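PDB 3MMI: myosin-4 from Saccharomyces cerevisiae, which is a type V myosin, here its globular tail, that takes part in localizing ASH1 and other mRNAs to the bud through SHE3. Local coordinates for residues E21-L26 and V66-L71; D95-G100 and L157-K162; H163-I168 and L220-V225; S283-F288 and L325-N330; L298-I303 and A329-R334. All blocks are in the same frame, centred on the assembly; numbering follows the deposited sequence.

Contact 1: residues E21-L26 and V66-L71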
# COMPACT_ATOMS: atom_id res chain seq x y z
N GLU A 21 -9.17 -38.55 16.35
CA GLU A 21 -9.96 -39.09 15.22
C GLU A 21 -10.72 -37.95 14.53
O GLU A 21 -10.82 -37.94 13.30
CB GLU A 21 -10.98 -40.15 15.69
CG GLU A 21 -11.83 -40.74 14.54
CD GLU A 21 -13.13 -41.44 15.07
OE1 GLU A 21 -13.21 -41.85 16.27
OE2 GLU A 21 -14.06 -41.60 14.26
N LEU A 22 -11.29 -37.03 15.33
CA LEU A 22 -11.77 -35.72 14.83
C LEU A 22 -10.67 -34.97 14.01
O LEU A 22 -10.83 -34.76 12.80
CB LEU A 22 -12.30 -34.85 15.99
CG LEU A 22 -13.57 -35.33 16.70
CD1 LEU A 22 -13.79 -34.55 17.96
CD2 LEU A 22 -14.79 -35.24 15.77
N LEU A 23 -9.55 -34.70 14.64
CA LEU A 23 -8.43 -34.07 13.98
C LEU A 23 -7.88 -34.79 12.76
O LEU A 23 -7.21 -34.18 11.98
CB LEU A 23 -7.33 -33.78 14.97
CG LEU A 23 -7.77 -33.03 16.22
CD1 LEU A 23 -6.68 -32.94 17.19
CD2 LEU A 23 -8.32 -31.67 15.91
N MET A 24 -8.15 -36.07 12.56
CA MET A 24 -7.68 -36.73 11.36
C MET A 24 -8.62 -36.57 10.20
O MET A 24 -8.24 -36.72 9.07
CB MET A 24 -7.43 -38.20 11.61
CG MET A 24 -6.00 -38.56 11.67
SD MET A 24 -5.67 -39.32 13.22
CE MET A 24 -6.68 -40.76 13.07
N ASP A 25 -9.87 -36.26 10.51
CA ASP A 25 -10.86 -35.98 9.50
C ASP A 25 -10.59 -34.58 8.95
O ASP A 25 -11.41 -33.69 8.97
CB ASP A 25 -12.26 -36.10 10.07
CG ASP A 25 -13.26 -36.46 9.03
OD1 ASP A 25 -14.43 -36.60 9.40
OD2 ASP A 25 -12.89 -36.60 7.87
N LEU A 26 -9.40 -34.45 8.43
CA LEU A 26 -8.89 -33.16 7.97
C LEU A 26 -10.01 -32.47 7.22
O LEU A 26 -10.18 -31.22 7.25
N VAL A 66 -1.35 -28.79 16.32
CA VAL A 66 0.11 -28.75 16.47
C VAL A 66 0.51 -29.46 17.73
O VAL A 66 1.54 -30.14 17.79
CB VAL A 66 0.72 -27.26 16.51
CG1 VAL A 66 2.12 -27.22 17.13
CG2 VAL A 66 0.71 -26.63 15.12
N ARG A 67 -0.31 -29.32 18.76
CA ARG A 67 -0.06 -29.93 20.04
C ARG A 67 -0.12 -31.42 19.98
O ARG A 67 0.60 -32.10 20.67
CB ARG A 67 -1.09 -29.47 21.05
CG ARG A 67 -0.98 -30.19 22.32
CD ARG A 67 -0.74 -29.24 23.39
NE ARG A 67 -1.80 -28.30 23.28
CZ ARG A 67 -3.05 -28.66 23.09
NH1 ARG A 67 -3.35 -29.93 23.03
NH2 ARG A 67 -3.99 -27.75 22.97
N ASN A 68 -1.01 -31.92 19.14
CA ASN A 68 -1.23 -33.33 18.97
C ASN A 68 -0.40 -33.82 17.81
O ASN A 68 -0.61 -34.93 17.28
CB ASN A 68 -2.73 -33.62 18.75
CG ASN A 68 -3.55 -33.20 19.95
OD1 ASN A 68 -3.26 -33.70 21.09
ND2 ASN A 68 -4.52 -32.27 19.76
N GLY A 69 0.52 -32.96 17.39
CA GLY A 69 1.54 -33.32 16.41
C GLY A 69 1.02 -33.56 15.00
O GLY A 69 1.68 -34.23 14.22
N LEU A 70 -0.15 -33.04 14.64
CA LEU A 70 -0.62 -33.32 13.31
C LEU A 70 -0.14 -32.26 12.28
O LEU A 70 -0.91 -31.50 11.70
CB LEU A 70 -2.12 -33.55 13.28
CG LEU A 70 -2.58 -34.80 14.08
CD1 LEU A 70 -4.13 -34.91 14.06
CD2 LEU A 70 -2.01 -36.06 13.41
N LEU A 71 1.17 -32.24 12.02
CA LEU A 71 1.76 -31.01 11.52
C LEU A 71 1.35 -30.84 10.07
O LEU A 71 1.16 -29.72 9.57
CB LEU A 71 3.25 -31.05 11.69
CG LEU A 71 3.74 -31.00 13.14
CD1 LEU A 71 5.26 -31.15 13.13
CD2 LEU A 71 3.35 -29.69 13.78
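L23 and L70 make the closely packed part of this small interface, where the first helix of the modelled tail, 19-24, lies against the turn between helices 53-67 and 71-91. Methyl CD1 of L70 presses against CB of L23 at 3.5 Å and reaches on over the backbone, with L70 CD1 3.8 Å from the carbonyl oxygen of L23. With its CG beside the backbone N and anti to the carbonyl carbon (chi1 -64°), L70 extends this branch from the turn toward helix 19-24. The second point of contact is N68: L23 CD1 meets N68 ND2 at 3.4 Å, the two side chains crossing at about a right angle. This is van der Waals packing of a methyl against an amide, and no hydrogen bond joins the segments.

Away from this line of leucine contact the interface opens to solvent. M24 adds only a marginal contact, its backbone N lying 4.4 Å from L70 CD1, and both M24 and N68 are exposed. The turn itself is shaped by a Schellman motif that ends helix 53-67: G69, at a phi of 69°, is its C-prime residue, L70 N returns to the carbonyl of L65, and G69 N pairs weakly with V66 O. L70 then stands at the N-cap position of the next helix. Around this corner, L23 also touches S64 and L65 of helix 53-67, while V66 and L71 turn to T134 and Y137, so that helix 19-24 lies over the corner between helices 53-67 and 71-91, which packs in turn on helix 132-168.

Contact 2: residues D95-G100 and L157-K162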
# COMPACT_ATOMS: atom_id res chain seq x y z
N ASP A 95 -18.50 -1.37 -2.28
CA ASP A 95 -18.88 -0.70 -1.06
C ASP A 95 -18.54 -1.46 0.19
O ASP A 95 -18.80 -1.01 1.28
CB ASP A 95 -20.36 -0.38 -1.09
CG ASP A 95 -21.19 -1.50 -1.63
OD1 ASP A 95 -21.38 -1.55 -2.85
OD2 ASP A 95 -21.68 -2.31 -0.86
N GLU A 96 -17.96 -2.63 0.03
CA GLU A 96 -17.64 -3.45 1.18
C GLU A 96 -16.14 -3.54 1.37
O GLU A 96 -15.68 -4.03 2.36
CB GLU A 96 -18.24 -4.85 1.01
CD GLU A 96 -20.38 -6.13 1.59
OE1 GLU A 96 -21.42 -5.58 1.24
OE2 GLU A 96 -20.23 -7.36 1.56
N THR A 97 -15.40 -3.03 0.41
CA THR A 97 -13.95 -3.19 0.35
C THR A 97 -13.14 -2.63 1.53
O THR A 97 -12.20 -3.26 1.96
CB THR A 97 -13.40 -2.60 -0.93
OG1 THR A 97 -13.99 -3.27 -2.03
CG2 THR A 97 -11.95 -2.80 -1.01
N MET A 98 -13.53 -1.46 2.02
CA MET A 98 -12.92 -0.85 3.18
C MET A 98 -13.10 -1.70 4.41
O MET A 98 -12.14 -2.16 4.98
CB MET A 98 -13.43 0.55 3.43
CG MET A 98 -12.58 1.30 4.40
SD MET A 98 -12.80 3.05 4.57
CE MET A 98 -13.55 3.09 6.14
N LEU A 99 -14.34 -1.90 4.81
CA LEU A 99 -14.63 -2.64 6.04
C LEU A 99 -14.14 -4.06 5.96
O LEU A 99 -13.47 -4.54 6.87
CB LEU A 99 -16.14 -2.69 6.32
CG LEU A 99 -16.79 -1.41 6.84
CD1 LEU A 99 -18.24 -1.71 7.23
CD2 LEU A 99 -16.02 -0.96 8.04
N GLY A 100 -14.52 -4.72 4.87
CA GLY A 100 -14.18 -6.11 4.68
C GLY A 100 -12.67 -6.37 4.62
O GLY A 100 -12.19 -7.28 5.30
N LEU A 157 -5.07 -3.15 -0.81
CA LEU A 157 -4.78 -1.74 -0.65
C LEU A 157 -4.86 -0.98 -1.95
O LEU A 157 -5.42 0.13 -2.01
CB LEU A 157 -3.44 -1.48 0.05
CG LEU A 157 -3.15 -0.01 0.47
CD1 LEU A 157 -4.23 0.62 1.31
CD2 LEU A 157 -1.88 0.19 1.13
N VAL A 158 -4.31 -1.55 -3.02
CA VAL A 158 -4.37 -0.79 -4.29
C VAL A 158 -5.80 -0.76 -4.73
O VAL A 158 -6.28 0.27 -5.20
CB VAL A 158 -3.42 -1.34 -5.45
CG1 VAL A 158 -2.02 -1.57 -4.89
CG2 VAL A 158 -4.01 -2.66 -6.01
N LYS A 159 -6.49 -1.88 -4.63
CA LYS A 159 -7.92 -1.86 -5.05
C LYS A 159 -8.71 -0.88 -4.18
O LYS A 159 -9.50 -0.01 -4.65
CB LYS A 159 -8.54 -3.23 -4.94
CG LYS A 159 -10.00 -3.24 -5.32
CD LYS A 159 -10.55 -4.70 -5.28
CE LYS A 159 -12.12 -4.75 -5.08
NZ LYS A 159 -12.63 -5.78 -4.05
N PHE A 160 -8.45 -0.98 -2.88
CA PHE A 160 -9.09 -0.01 -1.98
C PHE A 160 -8.75 1.42 -2.37
O PHE A 160 -9.66 2.24 -2.59
CB PHE A 160 -8.71 -0.26 -0.54
CG PHE A 160 -9.20 0.77 0.36
CD1 PHE A 160 -10.54 1.11 0.38
CD2 PHE A 160 -8.34 1.45 1.19
CE1 PHE A 160 -11.04 2.10 1.23
CE2 PHE A 160 -8.83 2.48 2.07
CZ PHE A 160 -10.19 2.78 2.07
N MET A 161 -7.46 1.73 -2.49
CA MET A 161 -7.06 3.10 -2.87
C MET A 161 -7.43 3.63 -4.25
O MET A 161 -7.62 4.86 -4.41
CB MET A 161 -5.52 3.29 -2.67
CG MET A 161 -5.18 3.51 -1.18
SD MET A 161 -6.20 4.84 -0.50
CE MET A 161 -6.29 4.45 1.16
N LYS A 162 -7.57 2.74 -5.23
CA LYS A 162 -8.15 3.12 -6.55
C LYS A 162 -9.58 3.75 -6.31
O LYS A 162 -9.87 4.85 -6.79
CB LYS A 162 -8.26 1.87 -7.46
CG LYS A 162 -8.84 2.16 -8.84
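F160 and M98 both carry CG anti to the backbone N (chi1 173° and -166°), which swings the phenyl ring out from helix 132-168 and brings the methionine chain obliquely across it from the start of helix 97-108. T97 likewise has CG2 anti to the backbone N, with OG1 beside that N, which places the methyl near F160, with T97 CG2 4.1 Å from F160 CB. The methionine meets the CE1-CZ side of the ring obliquely. Its CB lies 3.6 Å from F160 CE1, and its sulfur, M98 SD, 3.6 Å from F160 CZ. The sulfur sits 65° off the ring normal. With the ring replaced by the single methyl of an alanine, M98 would probably lose its aromatic partner and face a gap toward W156 and F198.

The polar margin is slack by comparison. K159 NZ reaches T97 OG1 in a weak 3.5 Å bond; the stronger partner of K159 NZ is the carbonyl O of L92, while T97 OG1 bonds to P93 O. These links tie the lysine and the threonine to the residues leading into helix 97-108. F160 also meets the ring of W156, whose plane is nearly parallel to its own, and that of F198, and T97 O accepts from W156 NE1. The arrangement is a Met-aromatic contact within helix-helix packing, here joining the N-terminal end of helix 97-108 to the long helix 132-168 of the all-helical dilute domain.

Contact 3: residues H163-I168 and L220-V225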
# COMPACT_ATOMS: atom_id res chain seq x y z
N HIS A 163 -10.43 3.02 -5.59
CA HIS A 163 -11.79 3.45 -5.33
C HIS A 163 -11.84 4.72 -4.50
O HIS A 163 -12.55 5.67 -4.84
CB HIS A 163 -12.58 2.34 -4.63
N ALA A 164 -11.08 4.75 -3.41
CA ALA A 164 -11.08 5.92 -2.52
C ALA A 164 -10.56 7.17 -3.20
O ALA A 164 -11.04 8.27 -2.88
CB ALA A 164 -10.25 5.68 -1.25
N SER A 165 -9.56 7.05 -4.09
CA SER A 165 -9.06 8.20 -4.82
C SER A 165 -10.03 8.77 -5.77
O SER A 165 -9.97 9.95 -6.01
CB SER A 165 -7.85 7.93 -5.73
OG SER A 165 -6.85 7.37 -4.99
N ALA A 166 -10.88 7.93 -6.38
CA ALA A 166 -11.96 8.46 -7.28
C ALA A 166 -12.99 9.22 -6.45
O ALA A 166 -13.30 10.38 -6.70
CB ALA A 166 -12.65 7.33 -8.05
N HIS A 167 -13.45 8.55 -5.40
CA HIS A 167 -14.48 9.07 -4.56
C HIS A 167 -14.05 10.39 -3.92
O HIS A 167 -14.84 11.35 -3.77
CB HIS A 167 -14.80 8.05 -3.49
CG HIS A 167 -15.54 8.63 -2.33
ND1 HIS A 167 -15.01 8.61 -1.04
CD2 HIS A 167 -16.74 9.27 -2.25
CE1 HIS A 167 -15.84 9.26 -0.22
NE2 HIS A 167 -16.89 9.67 -0.93
N ILE A 168 -12.79 10.47 -3.56
CA ILE A 168 -12.39 11.67 -2.89
C ILE A 168 -11.84 12.64 -3.93
O ILE A 168 -11.65 13.81 -3.63
CB ILE A 168 -11.31 11.34 -1.90
CG1 ILE A 168 -11.88 10.54 -0.75
CG2 ILE A 168 -10.65 12.51 -1.43
CD1 ILE A 168 -10.78 10.04 0.06
N LEU A 220 -0.28 6.89 1.61
CA LEU A 220 0.54 7.88 0.95
C LEU A 220 1.47 7.36 -0.18
O LEU A 220 1.71 8.09 -1.13
CB LEU A 220 1.37 8.55 2.00
CG LEU A 220 0.68 9.44 3.07
CD1 LEU A 220 1.71 10.06 3.99
CD2 LEU A 220 -0.26 10.53 2.49
N LYS A 221 2.03 6.15 -0.04
CA LYS A 221 2.88 5.61 -1.11
C LYS A 221 1.98 5.45 -2.29
O LYS A 221 2.38 5.75 -3.42
CB LYS A 221 3.59 4.32 -0.75
CG LYS A 221 4.77 4.49 0.22
CD LYS A 221 5.46 3.12 0.49
N TYR A 222 0.74 5.02 -2.06
CA TYR A 222 -0.12 4.90 -3.18
C TYR A 222 -0.42 6.24 -3.86
O TYR A 222 -0.56 6.31 -5.07
CB TYR A 222 -1.43 4.24 -2.80
CG TYR A 222 -2.34 4.08 -3.99
CD1 TYR A 222 -2.37 2.91 -4.71
CD2 TYR A 222 -3.17 5.13 -4.39
CE1 TYR A 222 -3.24 2.75 -5.79
CE2 TYR A 222 -4.02 5.03 -5.49
CZ TYR A 222 -4.06 3.82 -6.19
OH TYR A 222 -4.88 3.65 -7.27
N LEU A 223 -0.60 7.30 -3.08
CA LEU A 223 -1.01 8.59 -3.68
C LEU A 223 0.19 9.24 -4.39
O LEU A 223 0.01 9.90 -5.38
CB LEU A 223 -1.68 9.58 -2.65
CG LEU A 223 -3.06 9.10 -2.07
CD1 LEU A 223 -3.39 9.86 -0.73
CD2 LEU A 223 -4.24 9.31 -2.99
N ASN A 224 1.38 9.01 -3.89
CA ASN A 224 2.65 9.31 -4.66
C ASN A 224 2.59 8.81 -6.15
O ASN A 224 2.69 9.64 -7.07
CB ASN A 224 3.84 8.67 -3.90
CG ASN A 224 5.17 8.93 -4.55
OD1 ASN A 224 5.55 10.12 -4.74
ND2 ASN A 224 5.84 7.90 -4.98
N VAL A 225 2.25 7.52 -6.35
CA VAL A 225 2.13 6.84 -7.69
C VAL A 225 1.08 7.51 -8.52
O VAL A 225 1.32 8.02 -9.59
CB VAL A 225 1.78 5.33 -7.43
CG1 VAL A 225 1.39 4.66 -8.77
CG2 VAL A 225 2.98 4.69 -6.77
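The hydroxyl of S165 is the polar atom at the centre of this contact: OG is hydrogen-bonded to the carbonyl oxygen of M161, one turn earlier in helix 132-168, while two carbon groups of helix 209-234 close over it. With OG beside the backbone N and anti to the carbonyl carbon (chi1 -55°), the serine can bond back along its own helix and still present the oxygen to its neighbour. Across the interface S165 OG lies 3.7 Å from Y222 CE2, approaching the ring obliquely, and 3.8 Å from L223 CD2. Neither is a polar bond.

The two partners reach the serine from successive positions on the same helix. Y222 carries its ring anti to the backbone N (chi1 -179°), which directs it toward helix 132-168, where it also packs on V158, M161 and K162. L223, with CG beside the backbone N, brings its CD2 methyl to the hydroxyl. The nearest backbones, at S165 and L223, stand 8.1 Å apart CA to CA. The serine thus fits a short side chain between two larger ones.

On helix 185-204, F194 packs on A164 and I168. Because the buried hydroxyl has its hydrogen-bond partner within its own helix, the contact between these two segments is van der Waals packing with no hydrogen bond across it, and the serine brings polarity into the interface without requiring a polar mate from helix 209-234.

Contact 4: residues S283-F288 and L325-N330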
# COMPACT_ATOMS: atom_id res chain seq x y z
N SER A 283 19.50 27.34 -15.52
CA SER A 283 19.90 27.94 -16.79
C SER A 283 21.17 27.40 -17.46
O SER A 283 21.51 27.88 -18.52
CB SER A 283 19.95 29.46 -16.66
OG SER A 283 21.03 29.84 -15.81
N ASN A 284 21.88 26.42 -16.91
CA ASN A 284 22.90 25.83 -17.74
C ASN A 284 23.19 24.46 -17.39
O ASN A 284 22.79 24.04 -16.32
CB ASN A 284 24.16 26.68 -17.82
CG ASN A 284 24.68 27.09 -16.43
OD1 ASN A 284 25.23 26.27 -15.67
ND2 ASN A 284 24.51 28.37 -16.11
N LEU A 285 23.79 23.73 -18.33
CA LEU A 285 23.75 22.28 -18.26
C LEU A 285 24.63 21.91 -17.08
O LEU A 285 24.51 20.86 -16.41
CB LEU A 285 24.06 21.64 -19.64
CG LEU A 285 25.41 21.32 -20.27
CD1 LEU A 285 26.48 21.10 -19.21
CD2 LEU A 285 25.41 20.11 -21.24
N ASN A 286 25.53 22.85 -16.83
CA ASN A 286 26.37 22.82 -15.69
C ASN A 286 25.76 22.93 -14.28
O ASN A 286 26.11 22.15 -13.42
CB ASN A 286 27.41 23.88 -15.80
CG ASN A 286 28.63 23.36 -15.37
OD1 ASN A 286 28.87 23.24 -14.17
ND2 ASN A 286 29.44 22.90 -16.34
N GLU A 287 24.83 23.84 -14.08
CA GLU A 287 23.94 23.70 -12.92
C GLU A 287 23.11 22.49 -12.87
O GLU A 287 23.04 21.92 -11.77
CB GLU A 287 22.98 24.85 -12.83
CG GLU A 287 23.63 26.02 -13.30
CD GLU A 287 22.77 27.26 -13.20
OE1 GLU A 287 21.68 27.32 -13.87
OE2 GLU A 287 23.24 28.17 -12.46
N PHE A 288 22.54 22.09 -14.07
CA PHE A 288 21.67 20.94 -14.21
C PHE A 288 22.45 19.73 -13.81
O PHE A 288 21.87 18.87 -13.17
CB PHE A 288 21.09 20.85 -15.64
CG PHE A 288 20.13 19.75 -15.83
CD1 PHE A 288 18.79 20.00 -15.61
CD2 PHE A 288 20.54 18.48 -16.14
CE1 PHE A 288 17.87 19.06 -15.72
CE2 PHE A 288 19.48 17.45 -16.26
CZ PHE A 288 18.16 17.77 -16.02
N LEU A 325 17.60 19.91 -22.60
CA LEU A 325 16.70 18.90 -23.29
C LEU A 325 17.58 17.85 -24.01
O LEU A 325 17.42 16.65 -23.89
CB LEU A 325 15.76 19.61 -24.26
CG LEU A 325 14.69 20.46 -23.59
CD1 LEU A 325 13.89 21.17 -24.66
CD2 LEU A 325 13.81 19.69 -22.60
N ASN A 326 18.58 18.37 -24.68
CA ASN A 326 19.58 17.63 -25.42
C ASN A 326 20.44 16.65 -24.64
O ASN A 326 20.50 15.51 -24.96
CB ASN A 326 20.46 18.62 -26.11
CG ASN A 326 21.06 18.08 -27.34
OD1 ASN A 326 22.22 17.73 -27.39
ND2 ASN A 326 20.26 18.03 -28.36
N TYR A 327 21.10 17.14 -23.62
CA TYR A 327 21.79 16.29 -22.60
C TYR A 327 20.92 15.19 -21.97
O TYR A 327 21.28 14.05 -21.93
CB TYR A 327 22.32 17.24 -21.49
CG TYR A 327 23.01 16.50 -20.38
CD1 TYR A 327 24.15 15.75 -20.67
CD2 TYR A 327 22.46 16.45 -19.09
CE1 TYR A 327 24.80 15.00 -19.67
CE2 TYR A 327 23.18 15.74 -18.02
CZ TYR A 327 24.35 15.06 -18.35
OH TYR A 327 25.06 14.27 -17.45
N LEU A 328 19.73 15.52 -21.56
CA LEU A 328 18.75 14.41 -21.15
C LEU A 328 18.51 13.34 -22.14
O LEU A 328 18.55 12.19 -21.79
CB LEU A 328 17.43 15.04 -20.66
CG LEU A 328 17.38 15.57 -19.20
CD1 LEU A 328 16.16 16.44 -18.99
CD2 LEU A 328 17.43 14.43 -18.20
N ALA A 329 18.22 13.77 -23.41
CA ALA A 329 18.04 12.82 -24.60
C ALA A 329 19.21 11.89 -24.63
O ALA A 329 19.07 10.65 -24.62
CB ALA A 329 17.85 13.67 -25.93
N ASN A 330 20.40 12.45 -24.65
CA ASN A 330 21.63 11.60 -24.65
C ASN A 330 21.84 10.67 -23.51
O ASN A 330 22.25 9.51 -23.67
CB ASN A 330 22.83 12.54 -24.78
CG ASN A 330 23.16 12.89 -26.25
OD1 ASN A 330 23.19 14.08 -26.62
ND2 ASN A 330 23.33 11.88 -27.09
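F288 is the main bump of this interface, its ring pushed from helix 285-292 into the hollow between Y327 and L328 on helix 322-338. CG of F288 is anti to the backbone N (chi1 -176°), which carries the ring straight out to the other helix. At its far end F288 CZ touches L328 CD1 at 3.8 Å, and L328 CG follows at 3.9 Å from the same CZ, the leucine crossing the phenylalanine at about a right angle. One flank of the ring meets the tyrosine: F288 CD2 comes to Y327 CD2 at 4.1 Å, lying at the edge of the tyrosine ring near its plane. A shallower bump, L285 CD2, rests 4.2 Å from Y327 CB.

The helix that bears L285 and F288 starts in a capping box of N284 and E287, though the place of N284 OD1 is less sure and the return bond from N284 N is weak. E287 OE1 also takes the backbone N of S283 at 2.7 Å, nearly along its C-O axis, and the S283 hydroxyl from above the carboxylate plane. Around F288 the hollow is completed by I324 of the same helix 322-338, by I282 and F292, and by I303 and L307 of helix 300-308; the tyrosine hydroxyl is hydrogen-bonded to D293.

Contact 5: residues L298-I303 and A329-R334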
# COMPACT_ATOMS: atom_id res chain seq x y z
N LEU A 298 14.12 10.34 -9.20
CA LEU A 298 13.47 10.29 -10.51
C LEU A 298 14.45 9.81 -11.53
O LEU A 298 15.63 10.24 -11.44
CB LEU A 298 12.92 11.66 -10.93
CG LEU A 298 11.67 12.09 -10.07
CD1 LEU A 298 11.35 13.60 -10.18
CD2 LEU A 298 10.39 11.27 -10.19
N ASN A 299 14.04 9.01 -12.51
CA ASN A 299 15.03 8.67 -13.53
C ASN A 299 15.14 9.78 -14.54
O ASN A 299 14.34 10.72 -14.57
CB ASN A 299 14.74 7.20 -14.06
CG ASN A 299 13.48 7.09 -14.71
OD1 ASN A 299 13.08 8.04 -15.41
ND2 ASN A 299 12.87 5.91 -14.61
N PRO A 300 16.06 9.63 -15.50
CA PRO A 300 16.17 10.60 -16.55
C PRO A 300 14.94 10.77 -17.46
O PRO A 300 14.67 11.90 -17.81
CB PRO A 300 17.43 10.16 -17.30
CG PRO A 300 18.24 9.41 -16.23
CD PRO A 300 17.10 8.59 -15.61
N ALA A 301 14.17 9.72 -17.74
CA ALA A 301 12.99 9.80 -18.67
C ALA A 301 11.91 10.56 -17.85
O ALA A 301 11.14 11.32 -18.40
CB ALA A 301 12.52 8.45 -19.05
N GLN A 302 11.83 10.27 -16.53
CA GLN A 302 10.81 10.96 -15.64
C GLN A 302 11.09 12.41 -15.57
O GLN A 302 10.24 13.27 -15.74
CB GLN A 302 10.83 10.32 -14.28
CG GLN A 302 10.14 8.95 -14.27
CD GLN A 302 10.37 8.21 -13.00
OE1 GLN A 302 11.43 8.32 -12.42
NE2 GLN A 302 9.49 7.28 -12.66
N ILE A 303 12.36 12.75 -15.44
CA ILE A 303 12.72 14.13 -15.39
C ILE A 303 12.51 14.80 -16.72
O ILE A 303 12.04 15.98 -16.78
CB ILE A 303 14.21 14.34 -14.95
CG1 ILE A 303 14.50 13.81 -13.57
CG2 ILE A 303 14.66 15.80 -15.13
CD1 ILE A 303 15.93 13.84 -13.23
N ALA A 329 18.22 13.77 -23.41
CA ALA A 329 18.04 12.82 -24.60
C ALA A 329 19.21 11.89 -24.63
O ALA A 329 19.07 10.65 -24.62
CB ALA A 329 17.85 13.67 -25.93
N ASN A 330 20.40 12.45 -24.65
CA ASN A 330 21.63 11.60 -24.65
C ASN A 330 21.84 10.67 -23.51
O ASN A 330 22.25 9.51 -23.67
CB ASN A 330 22.83 12.54 -24.78
CG ASN A 330 23.16 12.89 -26.25
OD1 ASN A 330 23.19 14.08 -26.62
ND2 ASN A 330 23.33 11.88 -27.09
N VAL A 331 21.42 11.17 -22.32
CA VAL A 331 21.45 10.36 -21.11
C VAL A 331 20.54 9.21 -21.21
O VAL A 331 20.91 8.07 -20.97
CB VAL A 331 21.19 11.27 -19.72
CG1 VAL A 331 21.04 10.38 -18.51
CG2 VAL A 331 22.36 12.13 -19.54
N ILE A 332 19.31 9.52 -21.56
CA ILE A 332 18.30 8.44 -21.88
C ILE A 332 18.84 7.40 -22.88
O ILE A 332 18.75 6.17 -22.66
CB ILE A 332 16.93 9.05 -22.24
CG1 ILE A 332 16.47 9.87 -20.98
CG2 ILE A 332 15.92 7.88 -22.69
CD1 ILE A 332 15.44 10.92 -21.21
N LYS A 333 19.47 7.92 -23.91
CA LYS A 333 19.91 7.01 -25.04
C LYS A 333 21.06 6.10 -24.52
O LYS A 333 21.09 4.86 -24.66
CB LYS A 333 20.36 7.88 -26.22
CG LYS A 333 21.19 7.11 -27.26
CD LYS A 333 21.75 8.04 -28.25
CE LYS A 333 23.07 8.57 -27.67
NZ LYS A 333 23.88 9.45 -28.59
N ARG A 334 21.97 6.72 -23.81
CA ARG A 334 23.02 6.02 -23.11
C ARG A 334 22.52 4.91 -22.24
O ARG A 334 22.96 3.83 -22.38
CB ARG A 334 23.89 6.97 -22.29
CG ARG A 334 25.21 6.40 -21.86
NH2 ARG A 334 29.95 6.77 -22.66
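At P300 and I332 the two backbones come to 6.1 Å between CA atoms, bringing the first turn of helix 300-308 close to the middle of helix 322-338. That first turn is fixed by a capping box of N299 and Q302. Q302 N donates to N299 OD1 at 2.8 Å, and N299 N returns a bond of 2.7 Å to Q302 OE1, in the carbonyl plane and nearly straight at 168°. P300 follows the cap directly, a place in the first turn where a proline's missing N-H costs the helix no backbone bond. The side-chain nitrogens N299 ND2 and Q302 NE2 are bonded to the carbonyl oxygens of E344 and I345 respectively, so the start of the helix is also tied to the chain beyond helix 322-338.

I332 reaches across with its CG1 branch. With CG1 beside the backbone N (chi1 -60°) and CD1 extended from it, the terminal methyl runs along the proline and onto the next residue: I332 CG1 is 3.8 Å from P300 CB, and I332 CD1 is 3.6 Å from P300 O and 3.7 Å from A301 CA. Trimming I332 to an alanine would take away this reach, and the backbone of P300 and A301 would probably be left with a gap where CD1 had lain. V331 covers the proline ring from its own position, the two side chains crossing at about a right angle, with V331 CG1 3.7 Å from P300 CG.

Contact 1 lies at the surface, about 36 Å between centres from contact 2, and about 68 Å from contact 4 on the other side of the chain's centre. Contacts 2 and 3 share helix 132-168 nearer that centre and touch through Y222, whose CD2 lies 3.4 Å from M161 CB; contact 3 is the buried one. Contacts 4 and 5 share helix 322-338, with centres about 10 Å apart, and join helices 285-292 and 300-308 to it. Their chemistry differs with place: leucines and an amide at the surface in contact 1, methionine and aromatics with a weak lysine link in contact 2, a hydroxyl among carbons in contact 3, and apolar packing beside capping boxes in contacts 4 and 5.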